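Dual specificity protein phosphatase 14 (Homo sapiens, PDB 2WGP) removes phosphate from tyrosine, serine and threonine residues of proteins, inactivating the MAP kinases ERK, JNK and p38 and damping T-cell receptor signalling. Local coordinates at residues I52-N57 against E71-P76; T91-I96 against I122-K127. All blocks are in the same frame, centred on the assembly; numbering follows the deposited sequence.

In the fold
Both contacts lie in the dual specificity phosphatase catalytic domain, and they follow one another along the chain. Contact 1 pairs strand 54-57 with strand 71-74, the latter an outermost strand of the five-stranded sheet within this chain, and is only partly buried; backbone hydrogen bonds carry it, with different side chains on the two sheet faces. Contact 2 is more buried and joins helix 89-101 to helix 116-129 mainly through side chains: an aliphatic-aromatic centre with a salt bridge at its margin. The two share no element, yet helix 89-101 packs against the sheet and the residue after its edge strand: Val-92 meets Val-75, and Lys-95 forms a salt bridge with Glu-71.

Contact 1: I52-N57 against E71-P76; sequences ITCIVN and EYVKVP
With CG1 anti to its carbonyl carbon (chi1 -58°) and the chain extended beyond, Ile-55 runs alongside Tyr-72, whose ring carbon CG is likewise anti to the carbonyl carbon (chi1 -73°). Both side chains point the same way, and CD1 of Ile-55 reaches CE2 of Tyr-72 at 3.6 Å, approaching the ring obliquely. The ring thus gains an aliphatic neighbour while its OH is hydrogen-bonded to Trp-67 N. Beneath them the strands pair in parallel: Ile-55 N donates to Glu-71 O (2.8 Å) and Ile-55 O accepts from Val-73 N (2.7 Å). This is the edge of the central sheet of the protein-tyrosine phosphatase fold, with strand 106-109 on the other side of 54-57. On the face of Cys-54, Val-56 and Val-73, turned to helix 89-101, beta-branched valines suit the extended backbone; CG1 of Val-56 meets CG2 of Val-75, just past the strand, at 3.9 Å. Asn-57, its side chain about 6 Å from that of the catalytic Cys-110, lies beside Lys-74. Ile-62 O and Asn-64 OD1 fix its buried amide at ND2, Thr-59 OG1 at OD1. At the opposite end Thr-53 OG1 bonds with Ala-105 N, Glu-71 OE1 pairs with Lys-95 NZ, and a water bonded to Thr-53 OG1 donates weakly to Glu-71 OE2.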
loop_
_atom_site.group_PDB
_atom_site.type_symbol
_atom_site.label_atom_id
_atom_site.label_comp_id
_atom_site.label_asym_id
_atom_site.label_seq_id
_atom_site.Cartn_x
_atom_site.Cartn_y
_atom_site.Cartn_z
ATOM N N ILE A 52 22.821 20.813 -32.471
ATOM C CA ILE A 52 22.808 19.801 -31.419
ATOM C C ILE A 52 24.043 18.907 -31.563
ATOM O O ILE A 52 24.360 18.416 -32.651
ATOM C CB ILE A 52 21.473 18.990 -31.401
ATOM C CG1 ILE A 52 20.323 19.901 -30.921
ATOM C CG2 ILE A 52 21.580 17.720 -30.478
ATOM C CD1 ILE A 52 18.924 19.421 -31.263
ATOM N N THR A 53 24.765 18.772 -30.459
ATOM C CA THR A 53 25.997 17.992 -30.396
ATOM C C THR A 53 25.898 16.809 -29.415
ATOM O O THR A 53 26.697 15.872 -29.485
ATOM C CB THR A 53 27.172 18.898 -29.965
ATOM O OG1 THR A 53 26.861 19.510 -28.707
ATOM C CG2 THR A 53 27.431 19.979 -31.027
ATOM N N CYS A 54 24.924 16.877 -28.500
ATOM C CA CYS A 54 24.757 15.886 -27.459
ATOM C C CYS A 54 23.297 15.492 -27.338
ATOM O O CYS A 54 22.398 16.363 -27.325
ATOM C CB CYS A 54 25.242 16.441 -26.136
ATOM S SG CYS A 54 25.083 15.322 -24.734
ATOM N N ILE A 55 23.061 14.181 -27.316
ATOM C CA ILE A 55 21.717 13.622 -27.136
ATOM C C ILE A 55 21.637 12.846 -25.813
ATOM O O ILE A 55 22.360 11.849 -25.598
ATOM C CB ILE A 55 21.304 12.683 -28.309
ATOM C CG1 ILE A 55 21.362 13.419 -29.658
ATOM C CG2 ILE A 55 19.897 12.112 -28.091
ATOM C CD1 ILE A 55 21.097 12.507 -30.883
ATOM N N VAL A 56 20.742 13.322 -24.942
ATOM C CA VAL A 56 20.376 12.649 -23.702
ATOM C C VAL A 56 19.090 11.867 -23.953
ATOM O O VAL A 56 17.993 12.431 -24.099
ATOM C CB VAL A 56 20.196 13.632 -22.515
ATOM C CG1 VAL A 56 19.807 12.885 -21.271
ATOM C CG2 VAL A 56 21.477 14.422 -22.245
ATOM N N ASN A 57 19.247 10.565 -24.003
ATOM C CA ASN A 57 18.136 9.646 -24.200
ATOM C C ASN A 57 17.590 9.207 -22.832
ATOM O O ASN A 57 18.125 8.279 -22.217
ATOM C CB ASN A 57 18.613 8.457 -25.036
ATOM C CG ASN A 57 17.551 7.432 -25.246
ATOM O OD1 ASN A 57 16.414 7.608 -24.795
ATOM N ND2 ASN A 57 17.898 6.341 -25.921
ATOM N N GLU A 71 27.275 12.997 -29.471
ATOM C CA GLU A 71 27.581 12.319 -28.240
ATOM C C GLU A 71 26.255 11.839 -27.667
ATOM O O GLU A 71 25.262 12.540 -27.754
ATOM C CB GLU A 71 28.253 13.320 -27.301
ATOM C CG GLU A 71 28.605 12.803 -25.952
ATOM C CD GLU A 71 29.129 13.901 -25.044
ATOM O OE1 GLU A 71 29.580 13.558 -23.943
ATOM O OE2 GLU A 71 29.083 15.096 -25.423
ATOM N N TYR A 72 26.214 10.637 -27.111
ATOM C CA TYR A 72 24.966 10.100 -26.557
ATOM C C TYR A 72 25.110 9.816 -25.071
ATOM O O TYR A 72 26.141 9.256 -24.635
ATOM C CB TYR A 72 24.566 8.797 -27.264
ATOM C CG TYR A 72 24.038 8.978 -28.651
ATOM C CD1 TYR A 72 24.903 9.129 -29.729
ATOM C CD2 TYR A 72 22.675 8.986 -28.899
ATOM C CE1 TYR A 72 24.431 9.286 -30.997
ATOM C CE2 TYR A 72 22.192 9.175 -30.168
ATOM C CZ TYR A 72 23.071 9.320 -31.220
ATOM O OH TYR A 72 22.603 9.481 -32.497
ATOM N N VAL A 73 24.069 10.174 -24.312
ATOM C CA VAL A 73 23.958 9.868 -22.885
ATOM C C VAL A 73 22.619 9.163 -22.620
ATOM O O VAL A 73 21.569 9.717 -22.866
ATOM C CB VAL A 73 24.034 11.136 -22.009
ATOM C CG1 VAL A 73 23.909 10.777 -20.516
ATOM C CG2 VAL A 73 25.342 11.921 -22.290
ATOM N N LYS A 74 22.679 7.935 -22.134
ATOM C CA LYS A 74 21.480 7.144 -21.843
ATOM C C LYS A 74 21.133 7.299 -20.365
ATOM O O LYS A 74 21.981 7.075 -19.496
ATOM C CB LYS A 74 21.773 5.686 -22.158
ATOM C CG LYS A 74 20.668 4.671 -21.870
ATOM C CD LYS A 74 19.703 4.590 -23.048
ATOM C CE LYS A 74 19.010 3.250 -23.084
ATOM N NZ LYS A 74 18.182 3.088 -24.295
ATOM N N VAL A 75 19.888 7.681 -20.099
ATOM C CA VAL A 75 19.310 7.757 -18.759
ATOM C C VAL A 75 18.137 6.743 -18.713
ATOM O O VAL A 75 17.000 7.083 -19.064
ATOM C CB VAL A 75 18.856 9.211 -18.466
ATOM C CG1 VAL A 75 18.080 9.328 -17.150
ATOM C CG2 VAL A 75 20.080 10.139 -18.500
ATOM N N PRO A 76 18.419 5.497 -18.282
ATOM C CA PRO A 76 17.472 4.418 -18.549
ATOM C C PRO A 76 16.375 4.289 -17.499
ATOM O O PRO A 76 16.363 3.333 -16.698
ATOM C CB PRO A 76 18.372 3.172 -18.607
ATOM C CG PRO A 76 19.477 3.471 -17.709
ATOM C CD PRO A 76 19.702 4.960 -17.771
HETATM O O HOH W 1 28.651 18.123 -27.037
#

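Contact 2: T91-I96 against I122-K127; sequences TVADKI and IAYLMK
NZ of Lys-127 is gripped by two carboxylates of helix 89-101: it donates to OD1 of Asp-94 at 2.9 Å and forms a second salt bridge with Asp-90. The ammonium meets OD1 on its syn side, 22° out of the carboxylate plane. A lysine suits this place because its fully extended chain, with CG anti to the backbone N, reaches across to helix 89-101 and passes Ala-93, whose CB lies 4.2 Å from its CD. A water donates to Asp-94 OD2 and weakly accepts from the same NZ.

Deeper in, segments 91-96 and 122-127 cross at -67°, their axes 8.8 Å apart at closest. Ala-93 suits the close approach: its small CB sits 3.8 Å from CA of Tyr-124. The tyrosine ring then extends past Ala-93 to Ile-96, whose CG2 lies over one face, 3.6 Å from the ring centroid in a CH-pi contact, while CD1 of Ile-96 packs near the ring's root. The carbonyl oxygen of Ala-93 comes to the ring edge, 3.5 Å from CD1 of Tyr-124. Were the ring cut back to an alanine, CG2 of Ile-96 would probably lose its aromatic partner and a gap would open beside Ala-93. His-129 also meets this ring, with the planes at about 65°.

The contact thus has an ion pair at its rim and Tyr-124 against Ile-96 and Ala-93 within; two carboxylates around one ammonium would be expected to keep Lys-127 protonated.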
loop_
_atom_site.group_PDB
_atom_site.type_symbol
_atom_site.label_atom_id
_atom_site.label_comp_id
_atom_site.label_asym_id
_atom_site.label_seq_id
_atom_site.Cartn_x
_atom_site.Cartn_y
_atom_site.Cartn_z
ATOM N N THR A 91 23.318 15.197 -12.521
ATOM C CA THR A 91 24.207 14.694 -13.568
ATOM C C THR A 91 23.777 15.156 -14.966
ATOM O O THR A 91 24.632 15.570 -15.773
ATOM C CB THR A 91 24.410 13.165 -13.469
ATOM O OG1 THR A 91 23.164 12.504 -13.634
ATOM C CG2 THR A 91 25.004 12.778 -12.081
ATOM N N VAL A 92 22.470 15.169 -15.249
ATOM C CA VAL A 92 21.987 15.616 -16.565
ATOM C C VAL A 92 22.105 17.141 -16.673
ATOM O O VAL A 92 22.513 17.657 -17.714
ATOM C CB VAL A 92 20.542 15.106 -16.919
ATOM C CG1 VAL A 92 19.973 15.769 -18.176
ATOM C CG2 VAL A 92 20.531 13.569 -17.090
ATOM N N ALA A 93 21.716 17.853 -15.613
ATOM C CA ALA A 93 21.825 19.305 -15.586
ATOM C C ALA A 93 23.289 19.752 -15.764
ATOM O O ALA A 93 23.578 20.653 -16.550
ATOM C CB ALA A 93 21.221 19.856 -14.303
ATOM N N ASP A 94 24.202 19.096 -15.066
ATOM C CA ASP A 94 25.643 19.344 -15.244
ATOM C C ASP A 94 26.133 19.069 -16.678
ATOM O O ASP A 94 26.948 19.820 -17.204
ATOM C CB ASP A 94 26.454 18.525 -14.239
ATOM C CG ASP A 94 26.272 18.997 -12.810
ATOM O OD1 ASP A 94 25.602 20.034 -12.589
ATOM O OD2 ASP A 94 26.821 18.331 -11.904
ATOM N N LYS A 95 25.625 18.013 -17.299
ATOM C CA LYS A 95 25.988 17.680 -18.687
ATOM C C LYS A 95 25.504 18.743 -19.690
ATOM O O LYS A 95 26.280 19.215 -20.533
ATOM C CB LYS A 95 25.473 16.290 -19.071
ATOM C CG LYS A 95 25.851 15.859 -20.497
ATOM C CD LYS A 95 27.348 15.868 -20.721
ATOM C CE LYS A 95 27.751 15.256 -22.053
ATOM N NZ LYS A 95 29.277 15.263 -22.190
ATOM N N ILE A 96 24.243 19.158 -19.541
ATOM C CA ILE A 96 23.679 20.230 -20.365
ATOM C C ILE A 96 24.550 21.474 -20.220
ATOM O O ILE A 96 24.864 22.110 -21.218
ATOM C CB ILE A 96 22.185 20.565 -20.033
ATOM C CG1 ILE A 96 21.283 19.348 -20.308
ATOM C CG2 ILE A 96 21.704 21.762 -20.883
ATOM C CD1 ILE A 96 19.876 19.351 -19.563
ATOM N N ILE A 122 13.271 20.860 -16.566
ATOM C CA ILE A 122 12.836 21.711 -15.451
ATOM C C ILE A 122 13.904 21.750 -14.346
ATOM O O ILE A 122 14.210 22.824 -13.791
ATOM C CB ILE A 122 11.452 21.263 -14.872
ATOM C CG1 ILE A 122 10.326 21.568 -15.871
ATOM C CG2 ILE A 122 11.161 21.964 -13.556
ATOM C CD1 ILE A 122 8.980 20.797 -15.600
ATOM N N ALA A 123 14.499 20.588 -14.059
ATOM C CA ALA A 123 15.531 20.514 -13.027
ATOM C C ALA A 123 16.757 21.359 -13.441
ATOM O O ALA A 123 17.308 22.104 -12.622
ATOM C CB ALA A 123 15.922 19.050 -12.761
ATOM N N TYR A 124 17.154 21.254 -14.708
ATOM C CA TYR A 124 18.261 22.046 -15.271
ATOM C C TYR A 124 18.026 23.564 -15.162
ATOM O O TYR A 124 18.907 24.312 -14.725
ATOM C CB TYR A 124 18.520 21.661 -16.748
ATOM C CG TYR A 124 19.402 22.644 -17.464
ATOM C CD1 TYR A 124 20.794 22.640 -17.266
ATOM C CD2 TYR A 124 18.851 23.627 -18.299
ATOM C CE1 TYR A 124 21.609 23.556 -17.894
ATOM C CE2 TYR A 124 19.661 24.577 -18.917
ATOM C CZ TYR A 124 21.034 24.534 -18.720
ATOM O OH TYR A 124 21.835 25.444 -19.353
ATOM N N LEU A 125 16.840 24.006 -15.552
ATOM C CA LEU A 125 16.462 25.423 -15.454
ATOM C C LEU A 125 16.550 25.966 -14.019
ATOM O O LEU A 125 17.039 27.071 -13.807
ATOM C CB LEU A 125 15.057 25.646 -16.015
ATOM C CG LEU A 125 14.846 25.517 -17.533
ATOM C CD1 LEU A 125 13.349 25.745 -17.858
ATOM C CD2 LEU A 125 15.737 26.490 -18.329
ATOM N N MET A 126 16.105 25.188 -13.039
ATOM C CA MET A 126 16.237 25.583 -11.651
ATOM C C MET A 126 17.697 25.702 -11.217
ATOM O O MET A 126 18.080 26.701 -10.581
ATOM C CB MET A 126 15.522 24.614 -10.720
ATOM C CG MET A 126 13.986 24.697 -10.772
ATOM S SD MET A 126 13.215 23.874 -9.397
ATOM C CE MET A 126 13.468 22.134 -9.841
ATOM N N LYS A 127 18.505 24.702 -11.569
ATOM C CA LYS A 127 19.889 24.660 -11.123
ATOM C C LYS A 127 20.769 25.700 -11.800
ATOM O O LYS A 127 21.585 26.335 -11.133
ATOM C CB LYS A 127 20.502 23.275 -11.309
ATOM C CG LYS A 127 21.914 23.157 -10.665
ATOM C CD LYS A 127 22.519 21.783 -10.819
ATOM C CE LYS A 127 23.896 21.746 -10.139
ATOM N NZ LYS A 127 24.368 20.361 -9.963
HETATM O O HOH W 2 26.616 18.211 -8.932
#